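Local coordinates for protein putative 4-Hydroxy-2-oxoglutarate aldolase / 2-dehydro-3-deoxyphosphogluconate aldolase (Yersinia enterocolitica, PDB 3LM7) that is a putative aldolase of the KDGP aldolase family with a TIM-barrel type of fold, its own function not established, at residues R177-A182 against F188-T193; D199-I204 against P218-S223. All coordinates share one frame; numbering follows the deposited sequence.

Contact 1 (R177-A182 against F188-T193); sequences RFVAEA and FWLEPT
Leu190 lays its two methyl branches against the inner side of the helix, CD1 meeting Val179 and CD2 meeting Ala180. The two branches share the work. CD2 comes closest, 3.6 Å from Ala180 CA and 3.8 Å from Ala180 CB, resting on the backbone as much as on the methyl. CD1 stands 3.8 Å from Val179 CG1, and here the two side chains cross at about a right angle, one methyl from each meeting at the crossing. Leu190 CG lies anti to the backbone N (chi1 -176°), which carries the fork straight out from the strand towards the helix; on the other side Val179 turns CG1 to the strand, with chi1 at 169°. Only carbon atoms meet, and no hydrogen bond passes between the two segments. The three residues that touch are all buried. Ala180 and Leu190 are also the pair of nearest CA atoms, 7.1 Å apart, a spacing spanned by a single leucine side chain. Along the strand the next residue turns the other way: Glu191 is held by Ser161 through OE2 and by His94 and Asn117 through OE1, so a buried polar network lies across the strand from the leucine. The potassium ion lies about 8 Å from the side chain of Ala180. The pairing closes the second half of the beta-alpha-beta unit made by strand 161-164, helix 173-185 and strand 189-192, packing a helix of the outer layer on the strand that follows it, consistent with a TIM-barrel fold. Leu190 also touches Val162 of the adjacent parallel strand 161-164, while Ala180 reaches Ala211 on helix 201-211, the next helix along the chain.

Contact 2 (D199-I204 against P218-S223); sequences DNFEQI and PHIYSS
Phe201 puts the CE1 corner of its ring against Pro218 and Ile220, and apolar contact is all that joins the two segments. Pro218 CG is the nearest atom, 3.4 Å from Phe201 CE1, with Pro218 CB at 3.8 Å from the same carbon; the proline comes to the ring at a slant. Ile220 arrives at about a right angle, its CD1 4.0 Å from Phe201 CE1 and its CG1 4.1 Å from Phe201 CD1. Phe201 CG is anti to the backbone N (chi1 175°), which sends the ring off the first turn of the helix towards the loop.

Polar bonds stay within the segments or lead outside. His219, between the two apolar residues, points away from the helix, and its ND1 is 2.5 Å from Tyr221 OH in a short, nearly straight hydrogen bond (168°). Asn200 ties the approach to the helix to Gly195 and Asp197.

The same ring touches Leu240 and Ile243 of helix 234-247 and Leu17 of strand 17-20. Segment 218-223 itself bonds to Asn18 through the backbone of Pro218 and Ile220, so the contact sits where helices 201-211 and 234-247 meet the first strand.

How the contacts relate
Both contacts are buried, apolar and without a hydrogen bond between their segments, yet they occupy successive places round the barrel, their centres 15 Å apart. Contact 1 packs a helix on the strand that follows it, through aliphatic side chains; contact 2 packs the start of helix 201-211 on the segment that comes after it, through an aromatic ring. They meet along the strand itself: Pro192 O receives the backbone N of His219 at 3.0 Å, and Glu191 OE1 lies 2.8 Å from His219 NE2. On the helix-facing side, Pro192 also packs on Ile204. The hydrogen bonds run from the end of strand 189-192 to loop 218-223, whereas apolar contact joins each to a helix.

Contact 1 (R177-A182 against F188-T193)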
ATOM      1  N   ARG A 177      -4.894 -14.047  11.517  1.00  6.66           N
ATOM      2  CA  ARG A 177      -5.435 -12.724  11.628  1.00  8.44           C
ATOM      3  C   ARG A 177      -4.366 -11.801  12.263  1.00  8.06           C
ATOM      4  O   ARG A 177      -4.184 -10.637  11.881  1.00  8.92           O
ATOM      5  CB  ARG A 177      -6.725 -12.744  12.486  1.00  8.14           C
ATOM      6  CG  ARG A 177      -7.385 -11.314  12.514  1.00 14.86           C
ATOM      7  CD  ARG A 177      -8.728 -11.269  13.313  1.00 24.10           C
ATOM      8  NE  ARG A 177      -9.551 -12.478  13.096  1.00 29.83           N
ATOM      9  CZ  ARG A 177      -9.615 -13.529  13.937  1.00 33.77           C
ATOM     10  NH1 ARG A 177      -8.920 -13.578  15.130  1.00 31.59           N
ATOM     11  NH2 ARG A 177     -10.390 -14.546  13.590  1.00 35.32           N
ATOM     12  N   PHE A 178      -3.706 -12.342  13.279  1.00  6.53           N
ATOM     13  CA  PHE A 178      -2.650 -11.611  13.958  1.00  7.25           C
ATOM     14  C   PHE A 178      -1.557 -11.255  12.965  1.00  6.66           C
ATOM     15  O   PHE A 178      -1.055 -10.130  13.001  1.00  9.51           O
ATOM     16  CB  PHE A 178      -2.074 -12.448  15.118  1.00  7.10           C
ATOM     17  CG  PHE A 178      -1.127 -11.655  16.003  1.00  7.55           C
ATOM     18  CD1 PHE A 178      -1.556 -11.102  17.188  1.00 11.68           C
ATOM     19  CD2 PHE A 178       0.216 -11.467  15.613  1.00  8.31           C
ATOM     20  CE1 PHE A 178      -0.629 -10.344  17.991  1.00 12.79           C
ATOM     21  CE2 PHE A 178       1.124 -10.733  16.432  1.00 11.11           C
ATOM     22  CZ  PHE A 178       0.706 -10.185  17.606  1.00 11.22           C
ATOM     23  N   VAL A 179      -1.125 -12.209  12.168  1.00  6.20           N
ATOM     24  CA  VAL A 179      -0.052 -11.957  11.154  1.00  4.68           C
ATOM     25  C   VAL A 179      -0.490 -10.850  10.187  1.00  4.69           C
ATOM     26  O   VAL A 179       0.323  -9.973   9.828  1.00  5.34           O
ATOM     27  CB  VAL A 179       0.292 -13.244  10.405  1.00  5.44           C
ATOM     28  CG1 VAL A 179       1.188 -13.023   9.179  1.00  2.80           C
ATOM     29  CG2 VAL A 179       1.048 -14.268  11.401  1.00  4.99           C
ATOM     30  N   ALA A 180      -1.754 -10.933   9.752  1.00  6.75           N
ATOM     31  CA  ALA A 180      -2.327  -9.924   8.870  1.00  7.30           C
ATOM     32  C   ALA A 180      -2.275  -8.525   9.503  1.00  7.72           C
ATOM     33  O   ALA A 180      -1.859  -7.543   8.851  1.00  5.75           O
ATOM     34  CB  ALA A 180      -3.769 -10.332   8.476  1.00  6.03           C
ATOM     35  N   GLU A 181      -2.639  -8.410  10.785  1.00  8.11           N
ATOM     36  CA  GLU A 181      -2.598  -7.067  11.454  1.00  7.95           C
ATOM     37  C   GLU A 181      -1.174  -6.536  11.595  1.00  7.56           C
ATOM     38  O   GLU A 181      -0.932  -5.337  11.373  1.00  5.74           O
ATOM     39  CB  GLU A 181      -3.279  -7.129  12.817  1.00  9.45           C
ATOM     40  CG  GLU A 181      -4.521  -7.932  12.660  1.00 15.82           C
ATOM     41  CD  GLU A 181      -5.718  -7.270  13.100  1.00 30.40           C
ATOM     42  OE1 GLU A 181      -5.910  -6.142  12.519  1.00 35.69           O
ATOM     43  OE2 GLU A 181      -6.464  -7.892  13.969  1.00 28.24           O
ATOM     44  N   ALA A 182      -0.237  -7.469  11.846  1.00  5.67           N
ATOM     45  CA  ALA A 182       1.171  -7.106  11.966  1.00  5.38           C
ATOM     46  C   ALA A 182       1.763  -6.702  10.571  1.00  4.98           C
ATOM     47  O   ALA A 182       2.524  -5.691  10.445  1.00  5.39           O
ATOM     48  CB  ALA A 182       1.959  -8.312  12.613  1.00  6.28           C
ATOM     49  N   PHE A 188       4.018  -4.548   5.346  1.00  6.74           N
ATOM     50  CA  PHE A 188       4.560  -5.767   4.699  1.00  6.51           C
ATOM     51  C   PHE A 188       3.399  -6.560   4.065  1.00  7.68           C
ATOM     52  O   PHE A 188       2.227  -6.333   4.364  1.00  7.09           O
ATOM     53  CB  PHE A 188       5.324  -6.635   5.723  1.00  5.54           C
ATOM     54  CG  PHE A 188       6.452  -7.444   5.142  1.00  7.44           C
ATOM     55  CD1 PHE A 188       7.536  -6.812   4.506  1.00  8.82           C
ATOM     56  CD2 PHE A 188       6.481  -8.854   5.313  1.00  6.51           C
ATOM     57  CE1 PHE A 188       8.620  -7.576   3.983  1.00  8.20           C
ATOM     58  CE2 PHE A 188       7.587  -9.604   4.837  1.00  6.80           C
ATOM     59  CZ  PHE A 188       8.663  -8.951   4.178  1.00  6.68           C
ATOM     60  N   TRP A 189       3.735  -7.409   3.104  1.00  6.59           N
ATOM     61  CA  TRP A 189       2.736  -8.113   2.288  1.00  6.09           C
ATOM     62  C   TRP A 189       2.549  -9.528   2.756  1.00  6.74           C
ATOM     63  O   TRP A 189       3.369 -10.068   3.511  1.00  6.14           O
ATOM     64  CB  TRP A 189       3.178  -8.067   0.813  1.00  5.41           C
ATOM     65  CG  TRP A 189       3.433  -6.618   0.359  1.00  7.44           C
ATOM     66  CD1 TRP A 189       2.947  -5.432   0.942  1.00  7.64           C
ATOM     67  CD2 TRP A 189       4.206  -6.221  -0.769  1.00  8.25           C
ATOM     68  NE1 TRP A 189       3.430  -4.351   0.249  1.00  6.67           N
ATOM     69  CE2 TRP A 189       4.184  -4.793  -0.817  1.00  9.51           C
ATOM     70  CE3 TRP A 189       4.895  -6.941  -1.785  1.00 10.50           C
ATOM     71  CZ2 TRP A 189       4.857  -4.058  -1.823  1.00  8.32           C
ATOM     72  CZ3 TRP A 189       5.624  -6.178  -2.790  1.00 10.43           C
ATOM     73  CH2 TRP A 189       5.576  -4.752  -2.776  1.00 10.27           C
ATOM     74  N   LEU A 190       1.462 -10.166   2.308  1.00  5.29           N
ATOM     75  CA  LEU A 190       1.099 -11.448   2.886  1.00  5.47           C
ATOM     76  C   LEU A 190       0.575 -12.435   1.841  1.00  5.92           C
ATOM     77  O   LEU A 190      -0.254 -12.057   0.973  1.00  5.70           O
ATOM     78  CB  LEU A 190      -0.017 -11.198   3.933  1.00  4.25           C
ATOM     79  CG  LEU A 190      -0.542 -12.397   4.783  1.00  6.81           C
ATOM     80  CD1 LEU A 190       0.607 -13.201   5.438  1.00  7.62           C
ATOM     81  CD2 LEU A 190      -1.493 -11.846   5.903  1.00  2.73           C
ATOM     82  N   GLU A 191       1.022 -13.704   1.948  1.00  4.73           N
ATOM     83  CA  GLU A 191       0.641 -14.731   0.998  1.00  5.35           C
ATOM     84  C   GLU A 191       0.089 -15.926   1.757  1.00  6.49           C
ATOM     85  O   GLU A 191       0.846 -16.861   2.114  1.00  6.93           O
ATOM     86  CB  GLU A 191       1.869 -15.130   0.135  1.00  4.81           C
ATOM     87  CG  GLU A 191       2.641 -13.896  -0.402  1.00  6.79           C
ATOM     88  CD  GLU A 191       3.579 -14.228  -1.528  1.00  5.79           C
ATOM     89  OE1 GLU A 191       3.495 -15.361  -2.067  1.00  6.69           O
ATOM     90  OE2 GLU A 191       4.302 -13.323  -1.966  1.00  8.00           O
ATOM     91  N   PRO A 192      -1.225 -15.911   2.067  1.00  6.49           N
ATOM     92  CA  PRO A 192      -1.778 -17.078   2.771  1.00  7.38           C
ATOM     93  C   PRO A 192      -1.756 -18.316   1.888  1.00  6.84           C
ATOM     94  O   PRO A 192      -2.075 -18.233   0.680  1.00  5.44           O
ATOM     95  CB  PRO A 192      -3.237 -16.680   3.064  1.00  6.99           C
ATOM     96  CG  PRO A 192      -3.541 -15.610   2.048  1.00  8.57           C
ATOM     97  CD  PRO A 192      -2.251 -14.889   1.763  1.00  8.29           C
ATOM     98  N   THR A 193      -1.347 -19.457   2.447  1.00  7.34           N
ATOM     99  CA  THR A 193      -1.122 -20.643   1.586  1.00  9.07           C
ATOM    100  C   THR A 193      -1.463 -21.873   2.434  1.00  9.90           C
ATOM    101  O   THR A 193      -1.005 -21.986   3.606  1.00  8.40           O
ATOM    102  CB  THR A 193       0.364 -20.829   1.174  1.00  7.94           C
ATOM    103  OG1 THR A 193       0.892 -19.651   0.548  1.00 10.32           O
ATOM    104  CG2 THR A 193       0.575 -21.984   0.206  1.00  7.36           C
TER

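Contact 2 (D199-I204 against P218-S223)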
ATOM      1  N   ASP A 199     -14.501 -22.152  -1.364  1.00 10.20           N
ATOM      2  CA  ASP A 199     -15.486 -21.818  -0.292  1.00 10.20           C
ATOM      3  C   ASP A 199     -14.898 -21.016   0.871  1.00 10.23           C
ATOM      4  O   ASP A 199     -15.633 -20.318   1.586  1.00 11.42           O
ATOM      5  CB  ASP A 199     -16.143 -23.094   0.215  1.00  9.76           C
ATOM      6  CG  ASP A 199     -17.045 -23.733  -0.835  1.00 12.08           C
ATOM      7  OD1 ASP A 199     -17.673 -23.002  -1.677  1.00 11.64           O
ATOM      8  OD2 ASP A 199     -17.122 -24.980  -0.797  1.00 14.56           O
ATOM      9  N   ASN A 200     -13.594 -21.091   1.080  1.00  9.39           N
ATOM     10  CA  ASN A 200     -12.990 -20.297   2.193  1.00  9.45           C
ATOM     11  C   ASN A 200     -12.123 -19.129   1.682  1.00  9.64           C
ATOM     12  O   ASN A 200     -11.624 -18.353   2.460  1.00  8.93           O
ATOM     13  CB  ASN A 200     -12.223 -21.171   3.196  1.00  8.49           C
ATOM     14  CG  ASN A 200     -11.053 -21.895   2.558  1.00 10.48           C
ATOM     15  OD1 ASN A 200     -10.507 -21.470   1.537  1.00  9.48           O
ATOM     16  ND2 ASN A 200     -10.663 -23.011   3.157  1.00  7.65           N
ATOM     17  N   PHE A 201     -11.996 -19.019   0.355  1.00  9.57           N
ATOM     18  CA  PHE A 201     -11.128 -18.027  -0.256  1.00  8.74           C
ATOM     19  C   PHE A 201     -11.585 -16.654   0.116  1.00  9.26           C
ATOM     20  O   PHE A 201     -10.778 -15.849   0.545  1.00  7.41           O
ATOM     21  CB  PHE A 201     -11.152 -18.176  -1.777  1.00  8.40           C
ATOM     22  CG  PHE A 201     -10.369 -17.100  -2.518  1.00 10.53           C
ATOM     23  CD1 PHE A 201      -8.993 -17.226  -2.661  1.00  6.55           C
ATOM     24  CD2 PHE A 201     -11.031 -15.994  -3.084  1.00 10.20           C
ATOM     25  CE1 PHE A 201      -8.244 -16.215  -3.390  1.00  7.69           C
ATOM     26  CE2 PHE A 201     -10.331 -14.995  -3.803  1.00 10.75           C
ATOM     27  CZ  PHE A 201      -8.933 -15.109  -3.967  1.00  6.82           C
ATOM     28  N   GLU A 202     -12.881 -16.331  -0.082  1.00  8.07           N
ATOM     29  CA  GLU A 202     -13.308 -14.971   0.249  1.00  8.44           C
ATOM     30  C   GLU A 202     -12.989 -14.589   1.712  1.00 10.17           C
ATOM     31  O   GLU A 202     -12.420 -13.524   1.955  1.00  8.91           O
ATOM     32  CB  GLU A 202     -14.829 -14.788   0.012  1.00  8.28           C
ATOM     33  CG  GLU A 202     -15.299 -13.403   0.431  1.00 10.67           C
ATOM     34  CD  GLU A 202     -16.734 -13.152  -0.029  1.00  8.78           C
ATOM     35  OE1 GLU A 202     -17.282 -13.944  -0.818  1.00 12.13           O
ATOM     36  OE2 GLU A 202     -17.271 -12.157   0.394  1.00 13.72           O
ATOM     37  N   GLN A 203     -13.298 -15.474   2.656  1.00  8.67           N
ATOM     38  CA  GLN A 203     -13.103 -15.108   4.035  1.00  9.59           C
ATOM     39  C   GLN A 203     -11.587 -14.929   4.329  1.00  9.17           C
ATOM     40  O   GLN A 203     -11.196 -13.976   4.962  1.00 10.34           O
ATOM     41  CB  GLN A 203     -13.706 -16.183   4.939  1.00 10.49           C
ATOM     42  CG  GLN A 203     -13.511 -15.828   6.434  1.00 12.11           C
ATOM     43  CD  GLN A 203     -14.051 -16.940   7.350  1.00 16.90           C
ATOM     44  OE1 GLN A 203     -14.662 -17.891   6.870  1.00 18.74           O
ATOM     45  NE2 GLN A 203     -13.747 -16.863   8.642  1.00 15.02           N
ATOM     46  N   ILE A 204     -10.756 -15.783   3.768  1.00  6.31           N
ATOM     47  CA  ILE A 204      -9.337 -15.708   4.025  1.00  6.99           C
ATOM     48  C   ILE A 204      -8.708 -14.413   3.480  1.00  7.46           C
ATOM     49  O   ILE A 204      -7.923 -13.727   4.175  1.00  6.83           O
ATOM     50  CB  ILE A 204      -8.599 -17.017   3.474  1.00  7.18           C
ATOM     51  CG1 ILE A 204      -8.842 -18.185   4.458  1.00  7.54           C
ATOM     52  CG2 ILE A 204      -7.089 -16.723   3.309  1.00  6.41           C
ATOM     53  CD1 ILE A 204      -8.518 -19.647   3.912  1.00 10.49           C
ATOM     54  N   PRO A 218      -2.820 -14.640  -2.458  1.00  8.19           N
ATOM     55  CA  PRO A 218      -3.252 -15.935  -1.905  1.00  7.59           C
ATOM     56  C   PRO A 218      -2.835 -17.047  -2.845  1.00  8.21           C
ATOM     57  O   PRO A 218      -2.846 -16.829  -4.066  1.00  9.56           O
ATOM     58  CB  PRO A 218      -4.783 -15.821  -1.881  1.00  6.15           C
ATOM     59  CG  PRO A 218      -5.122 -14.865  -2.945  1.00  6.49           C
ATOM     60  CD  PRO A 218      -3.956 -13.816  -2.931  1.00  8.42           C
ATOM     61  N   HIS A 219      -2.501 -18.221  -2.304  1.00  6.30           N
ATOM     62  CA  HIS A 219      -2.106 -19.337  -3.139  1.00  7.88           C
ATOM     63  C   HIS A 219      -3.221 -20.354  -3.131  1.00  8.28           C
ATOM     64  O   HIS A 219      -3.713 -20.663  -2.065  1.00  8.92           O
ATOM     65  CB  HIS A 219      -0.833 -19.990  -2.566  1.00  7.31           C
ATOM     66  CG  HIS A 219       0.367 -19.114  -2.688  1.00  7.49           C
ATOM     67  ND1 HIS A 219       1.515 -19.533  -3.319  1.00  8.94           N
ATOM     68  CD2 HIS A 219       0.591 -17.835  -2.289  1.00  6.71           C
ATOM     69  CE1 HIS A 219       2.416 -18.557  -3.276  1.00  9.17           C
ATOM     70  NE2 HIS A 219       1.894 -17.526  -2.637  1.00  7.84           N
ATOM     71  N   ILE A 220      -3.602 -20.855  -4.314  1.00  8.08           N
ATOM     72  CA  ILE A 220      -4.696 -21.831  -4.415  1.00  9.38           C
ATOM     73  C   ILE A 220      -4.267 -22.979  -5.316  1.00  7.84           C
ATOM     74  O   ILE A 220      -4.025 -22.792  -6.478  1.00  9.03           O
ATOM     75  CB  ILE A 220      -6.021 -21.206  -4.962  1.00  9.57           C
ATOM     76  CG1 ILE A 220      -6.285 -19.796  -4.370  1.00  9.55           C
ATOM     77  CG2 ILE A 220      -7.183 -22.176  -4.666  1.00 12.70           C
ATOM     78  CD1 ILE A 220      -5.540 -18.640  -5.120  1.00  7.64           C
ATOM     79  N   TYR A 221      -4.112 -24.148  -4.732  1.00  9.15           N
ATOM     80  CA  TYR A 221      -3.398 -25.246  -5.359  1.00 11.83           C
ATOM     81  C   TYR A 221      -4.387 -26.419  -5.536  1.00 12.99           C
ATOM     82  O   TYR A 221      -5.322 -26.290  -6.301  1.00 13.48           O
ATOM     83  CB  TYR A 221      -2.194 -25.652  -4.513  1.00 13.78           C
ATOM     84  CG  TYR A 221      -1.085 -24.599  -4.426  1.00 13.10           C
ATOM     85  CD1 TYR A 221      -0.890 -23.639  -5.429  1.00 19.30           C
ATOM     86  CD2 TYR A 221      -0.210 -24.609  -3.374  1.00 18.97           C
ATOM     87  CE1 TYR A 221       0.149 -22.645  -5.334  1.00 14.66           C
ATOM     88  CE2 TYR A 221       0.867 -23.675  -3.298  1.00 15.95           C
ATOM     89  CZ  TYR A 221       1.022 -22.713  -4.279  1.00 15.41           C
ATOM     90  OH  TYR A 221       2.093 -21.840  -4.182  1.00 18.24           O
ATOM     91  N   SER A 222      -4.225 -27.520  -4.799  1.00 14.24           N
ATOM     92  CA  SER A 222      -4.889 -28.759  -5.242  1.00 15.28           C
ATOM     93  C   SER A 222      -6.429 -28.665  -5.284  1.00 14.85           C
ATOM     94  O   SER A 222      -7.046 -29.416  -6.019  1.00 13.35           O
ATOM     95  CB  SER A 222      -4.448 -29.956  -4.371  1.00 15.57           C
ATOM     96  OG  SER A 222      -4.913 -29.751  -3.055  1.00 18.40           O
ATOM     97  N   SER A 223      -7.052 -27.780  -4.485  1.00 13.77           N
ATOM     98  CA  SER A 223      -8.481 -27.677  -4.460  1.00 13.44           C
ATOM     99  C   SER A 223      -9.052 -27.206  -5.839  1.00 13.06           C
ATOM    100  O   SER A 223     -10.232 -27.362  -6.119  1.00 12.69           O
ATOM    101  CB  SER A 223      -8.886 -26.667  -3.386  1.00 14.05           C
ATOM    102  OG  SER A 223      -8.379 -25.414  -3.775  1.00 12.62           O
TER